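Local coordinates for protein 3-hydroxyacyl-CoA dehydrogenase (PDB 4O5O) that probably catalyses the NAD(H)-dependent interconversion of 3-hydroxyacyl-CoA and 3-ketoacyl-CoA thioesters, as a member of the short-chain dehydrogenase family, at residues I151-S156 with G174-M179; V194-P199 with G249-L254. All blocks are in the same frame, centred on the assembly; numbering follows the deposited sequence.

Contact 1: I151-S156 with G174-M179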
loop_
_atom_site.group_PDB
_atom_site.type_symbol
_atom_site.label_atom_id
_atom_site.label_comp_id
_atom_site.label_asym_id
_atom_site.label_seq_id
_atom_site.Cartn_x
_atom_site.Cartn_y
_atom_site.Cartn_z
ATOM N N ILE B 151 10.253 -17.388 -10.043
ATOM C CA ILE B 151 10.100 -16.336 -11.043
ATOM C C ILE B 151 10.203 -15.012 -10.336
ATOM O O ILE B 151 9.477 -14.764 -9.365
ATOM C CB ILE B 151 8.740 -16.433 -11.761
ATOM C CG1 ILE B 151 8.710 -17.742 -12.560
ATOM C CG2 ILE B 151 8.515 -15.215 -12.666
ATOM C CD1 ILE B 151 7.358 -18.110 -13.114
ATOM N N ILE B 152 11.125 -14.165 -10.804
ATOM C CA ILE B 152 11.340 -12.858 -10.191
ATOM C C ILE B 152 11.188 -11.789 -11.254
ATOM O O ILE B 152 11.864 -11.815 -12.284
ATOM C CB ILE B 152 12.757 -12.757 -9.556
ATOM C CG1 ILE B 152 12.900 -13.806 -8.445
ATOM C CG2 ILE B 152 13.015 -11.349 -9.002
ATOM C CD1 ILE B 152 14.295 -14.080 -8.000
ATOM N N ASN B 153 10.255 -10.882 -11.008
ATOM C CA ASN B 153 9.940 -9.802 -11.927
ATOM C C ASN B 153 10.475 -8.490 -11.407
ATOM O O ASN B 153 10.752 -8.345 -10.209
ATOM C CB ASN B 153 8.425 -9.704 -12.122
ATOM C CG ASN B 153 7.834 -10.980 -12.768
ATOM O OD1 ASN B 153 8.504 -11.635 -13.501
ATOM N ND2 ASN B 153 6.570 -11.239 -12.576
ATOM N N THR B 154 10.618 -7.530 -12.308
ATOM C CA THR B 154 11.128 -6.217 -11.940
ATOM C C THR B 154 10.011 -5.193 -12.166
ATOM O O THR B 154 9.565 -4.994 -13.292
ATOM C CB THR B 154 12.357 -5.859 -12.783
ATOM O OG1 THR B 154 13.340 -6.897 -12.644
ATOM C CG2 THR B 154 12.975 -4.537 -12.328
ATOM N N ALA B 155 9.567 -4.557 -11.085
ATOM C CA ALA B 155 8.657 -3.421 -11.168
ATOM C C ALA B 155 9.504 -2.164 -11.128
ATOM O O ALA B 155 10.484 -2.071 -11.887
ATOM C CB ALA B 155 7.597 -3.491 -10.084
ATOM N N SER B 156 9.180 -1.218 -10.250
ATOM C CA SER B 156 9.943 0.028 -10.093
ATOM C C SER B 156 9.290 0.771 -8.949
ATOM O O SER B 156 8.081 0.636 -8.724
ATOM C CB SER B 156 9.819 0.919 -11.345
ATOM O OG SER B 156 10.399 2.219 -11.141
ATOM N N GLY B 174 3.273 -0.962 -12.316
ATOM C CA GLY B 174 2.171 -1.228 -11.407
ATOM C C GLY B 174 1.441 -2.490 -11.825
ATOM O O GLY B 174 1.013 -3.282 -10.983
ATOM N N GLY B 175 1.312 -2.689 -13.144
ATOM C CA GLY B 175 0.734 -3.948 -13.630
ATOM C C GLY B 175 1.593 -5.152 -13.257
ATOM O O GLY B 175 1.073 -6.181 -12.839
ATOM N N VAL B 176 2.914 -5.030 -13.415
ATOM C CA VAL B 176 3.791 -6.114 -13.013
ATOM C C VAL B 176 3.620 -6.394 -11.510
ATOM O O VAL B 176 3.479 -7.531 -11.084
ATOM C CB VAL B 176 5.261 -5.779 -13.321
ATOM C CG1 VAL B 176 6.186 -6.796 -12.661
ATOM C CG2 VAL B 176 5.505 -5.734 -14.830
ATOM N N ALA B 177 3.643 -5.333 -10.705
ATOM C CA ALA B 177 3.525 -5.494 -9.270
ATOM C C ALA B 177 2.225 -6.216 -8.882
ATOM O O ALA B 177 2.227 -7.159 -8.081
ATOM C CB ALA B 177 3.633 -4.159 -8.554
ATOM N N ALA B 178 1.111 -5.793 -9.479
ATOM C CA ALA B 178 -0.226 -6.315 -9.119
ATOM C C ALA B 178 -0.443 -7.760 -9.521
ATOM O O ALA B 178 -1.268 -8.424 -8.938
ATOM C CB ALA B 178 -1.335 -5.427 -9.676
ATOM N N MET B 179 0.246 -8.212 -10.566
ATOM C CA MET B 179 0.217 -9.589 -11.023
ATOM C C MET B 179 0.815 -10.573 -10.031
ATOM O O MET B 179 0.552 -11.779 -10.118
ATOM C CB MET B 179 1.090 -9.782 -12.294
ATOM C CG MET B 179 0.551 -9.277 -13.560
ATOM S SD MET B 179 1.323 -10.236 -14.852
ATOM C CE MET B 179 3.076 -9.846 -14.917
HETATM O O HOH W 1 4.737 -9.927 -10.982
#
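Asn153 turns CG anti to its own carbonyl carbon (chi1 -63°), which carries the amide to where ND2 meets a water lying toward the helix; Val176 holds CG1 anti to the backbone N (chi1 169°), the torsion that puts this branch, the one facing the strand, against Asn153 CB. CB of Asn153 points toward the helix and meets CG1 of Val176 at 3.7 Å. The same methyl lies 3.9 Å from Thr154 O and 4.4 Å from Ala155 CB. Ala155 extends the apolar patch toward the next helical residue, its CB 4.3 Å from CB of Ala177.

The polar link is indirect. Asn153 ND2 donates to the water 2.8 Å away, and that water donates in turn to Val176 O at 2.7 Å, bridging a strand side chain and a helix carbonyl. OD1 of Asn153 is bound by ND2 of Asn93 on the neighbouring strand, so the amide is held at both ends, which should fix its flip.

This is the packing of a beta-alpha-beta crossover in a Rossmann-type fold: after strand 149-154 the chain passes through the short helix 158-161 before helix 167-187, which runs back roughly antiparallel, the axes of the short segments 8.7 Å apart at 152°, and then enters strand 192-199. Between the segments lie Tyr169 and Lys173, spaced as in the YxxxK signature of short-chain dehydrogenases, and Lys173 NZ bonds Thr154 O. Thr154 points its CB away from the helix; its OG1 is hydrogen-bonded to Tyr234 OH and Asn93 O. Ala178 packs on Ser170, and Met179 on Ala171, of the second subunit.

Contact 2: V194-P199 with G249-L254; sequences VMTIAP and GEVIRL
Parallel strand pairing joins 194-199 to the last strand of the chain, 251-254, the outermost one on this side of the chain's central sheet. Backbone bonds of 2.8 to 3.0 Å alternate from one strand to the other: Thr196 N donates to Glu250 O, Ile252 N to Thr196 O, Ala198 N to Ile252 O and Leu254 N to Ala198 O, the bond from Ala198 being the straightest (174°). Just ahead of the strand, Gly249, at positive phi, gives its N-H to Val194 O at 2.8 Å.

Side chains pack in pairs on both faces. Thr196 and Val251 stand alongside one another, with CG2 of the valine 3.9 Å from the threonine CB; CG1 of Val251 also touches Ala198 CB. On the opposite face, CG2 of Ile197 lies beside CB of Leu254. Met195 bends at chi2 (-71°) and chi3 (-58°), curling its thioether over the backbone of Glu250 in the adjacent segment. Its CE then rests 3.6 Å from Ile252 CD1, the two side chains slanting across each other, while SD accepts a weak bond from Glu250 N.

Further out, Glu250 OE2 takes the backbone N of Arg253 of the third subunit, and the reciprocal bond is made too; Ile252 packs on its own counterpart there. Strands 192-199 and 251-254, joined by a connection that includes helices 205-209, 212-220 and 231-243, are the last two strands of the parallel sheet in the Rossmann-type fold of short-chain dehydrogenases.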
loop_
_atom_site.group_PDB
_atom_site.type_symbol
_atom_site.label_atom_id
_atom_site.label_comp_id
_atom_site.label_asym_id
_atom_site.label_seq_id
_atom_site.Cartn_x
_atom_site.Cartn_y
_atom_site.Cartn_z
ATOM N N VAL B 194 6.745 -16.735 -6.929
ATOM C CA VAL B 194 6.708 -15.564 -7.779
ATOM C C VAL B 194 6.895 -14.358 -6.879
ATOM O O VAL B 194 6.105 -14.132 -5.945
ATOM C CB VAL B 194 5.376 -15.462 -8.549
ATOM C CG1 VAL B 194 5.413 -14.305 -9.526
ATOM C CG2 VAL B 194 5.065 -16.758 -9.272
ATOM N N MET B 195 7.952 -13.596 -7.180
ATOM C CA MET B 195 8.329 -12.407 -6.437
ATOM C C MET B 195 8.628 -11.269 -7.366
ATOM O O MET B 195 8.966 -11.474 -8.532
ATOM C CB MET B 195 9.589 -12.683 -5.628
ATOM C CG MET B 195 9.355 -13.500 -4.369
ATOM S SD MET B 195 8.504 -12.601 -3.086
ATOM C CE MET B 195 9.598 -11.197 -2.841
ATOM N N THR B 196 8.546 -10.064 -6.827
ATOM C CA THR B 196 8.849 -8.849 -7.586
ATOM C C THR B 196 9.758 -7.949 -6.799
ATOM O O THR B 196 9.585 -7.789 -5.599
ATOM C CB THR B 196 7.543 -8.124 -7.957
ATOM O OG1 THR B 196 6.814 -8.991 -8.818
ATOM C CG2 THR B 196 7.781 -6.793 -8.664
ATOM N N ILE B 197 10.762 -7.393 -7.474
ATOM C CA ILE B 197 11.602 -6.344 -6.905
ATOM C C ILE B 197 11.217 -5.033 -7.561
ATOM O O ILE B 197 11.061 -4.991 -8.795
ATOM C CB ILE B 197 13.111 -6.600 -7.131
ATOM C CG1 ILE B 197 13.573 -7.920 -6.503
ATOM C CG2 ILE B 197 13.956 -5.445 -6.639
ATOM C CD1 ILE B 197 14.949 -8.429 -6.924
ATOM N N ALA B 198 11.053 -3.977 -6.761
ATOM C CA ALA B 198 10.783 -2.635 -7.239
ATOM C C ALA B 198 12.034 -1.779 -7.008
ATOM O O ALA B 198 12.210 -1.190 -5.919
ATOM C CB ALA B 198 9.556 -2.055 -6.526
ATOM N N PRO B 199 12.910 -1.711 -8.022
ATOM C CA PRO B 199 14.104 -0.905 -7.814
ATOM C C PRO B 199 13.855 0.595 -7.770
ATOM O O PRO B 199 12.963 1.094 -8.465
ATOM C CB PRO B 199 14.994 -1.246 -9.020
ATOM C CG PRO B 199 14.366 -2.382 -9.709
ATOM C CD PRO B 199 12.915 -2.378 -9.328
ATOM N N GLY B 249 5.038 -14.035 -3.351
ATOM C CA GLY B 249 3.881 -13.172 -3.530
ATOM C C GLY B 249 3.992 -11.721 -3.141
ATOM O O GLY B 249 2.974 -11.050 -2.978
ATOM N N GLU B 250 5.226 -11.239 -3.035
ATOM C CA GLU B 250 5.541 -9.916 -2.472
ATOM C C GLU B 250 6.329 -9.063 -3.466
ATOM O O GLU B 250 6.973 -9.574 -4.375
ATOM C CB GLU B 250 6.296 -10.136 -1.143
ATOM C CG GLU B 250 7.044 -8.984 -0.505
ATOM C CD GLU B 250 6.210 -7.825 -0.053
ATOM O OE1 GLU B 250 5.096 -7.606 -0.634
ATOM O OE2 GLU B 250 6.685 -7.129 0.910
ATOM N N VAL B 251 6.206 -7.744 -3.272
ATOM C CA VAL B 251 6.960 -6.745 -3.987
ATOM C C VAL B 251 7.905 -6.101 -2.986
ATOM O O VAL B 251 7.445 -5.557 -1.974
ATOM C CB VAL B 251 6.019 -5.695 -4.606
ATOM C CG1 VAL B 251 6.787 -4.599 -5.316
ATOM C CG2 VAL B 251 5.036 -6.335 -5.578
ATOM N N ILE B 252 9.209 -6.191 -3.234
ATOM C CA ILE B 252 10.193 -5.575 -2.346
ATOM C C ILE B 252 10.813 -4.331 -2.977
ATOM O O ILE B 252 11.413 -4.415 -4.067
ATOM C CB ILE B 252 11.340 -6.548 -2.047
ATOM C CG1 ILE B 252 10.795 -7.825 -1.403
ATOM C CG2 ILE B 252 12.409 -5.901 -1.179
ATOM C CD1 ILE B 252 11.836 -8.890 -1.166
ATOM N N ARG B 253 10.699 -3.206 -2.282
ATOM C CA ARG B 253 11.333 -1.963 -2.715
ATOM C C ARG B 253 12.819 -2.036 -2.364
ATOM O O ARG B 253 13.175 -2.334 -1.219
ATOM C CB ARG B 253 10.712 -0.757 -2.016
ATOM C CG ARG B 253 9.253 -0.587 -2.332
ATOM C CD ARG B 253 8.648 0.555 -1.548
ATOM N NE ARG B 253 9.150 1.821 -2.039
ATOM C CZ ARG B 253 8.408 2.889 -2.245
ATOM N NH1 ARG B 253 7.124 2.908 -1.898
ATOM N NH2 ARG B 253 9.000 3.946 -2.752
ATOM N N LEU B 254 13.654 -1.754 -3.360
ATOM C CA LEU B 254 15.095 -1.719 -3.196
ATOM C C LEU B 254 15.566 -0.341 -3.649
ATOM O O LEU B 254 15.841 -0.119 -4.840
ATOM C CB LEU B 254 15.733 -2.841 -4.002
ATOM C CG LEU B 254 17.236 -2.976 -3.893
ATOM C CD1 LEU B 254 17.670 -3.415 -2.491
ATOM C CD2 LEU B 254 17.766 -3.934 -4.950
#

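Overall arrangement
The two contacts share one sheet, their centres about 7 Å apart. Strands 149-154 and 192-199 are neighbours: Asn153 N lies 2.9 Å from Met195 O and Ala155 N 2.8 Å from Ile197 O, both probable hydrogen bonds. Contact 1 lays helix 167-187 on a face of this sheet, and contact 2 extends the sheet to its edge. The helix reaches both, since Ala177 also touches Val251; separately, Ala155 CB packs on Thr196 CG2 at 3.6 Å. Contact 1 lies beside the probable active site, where Tyr169 and Lys173 match the family pattern, while Glu250 OE1 and Val251 O bind a Tris molecule, probably from the crystallisation liquor, at the outer strand of contact 2.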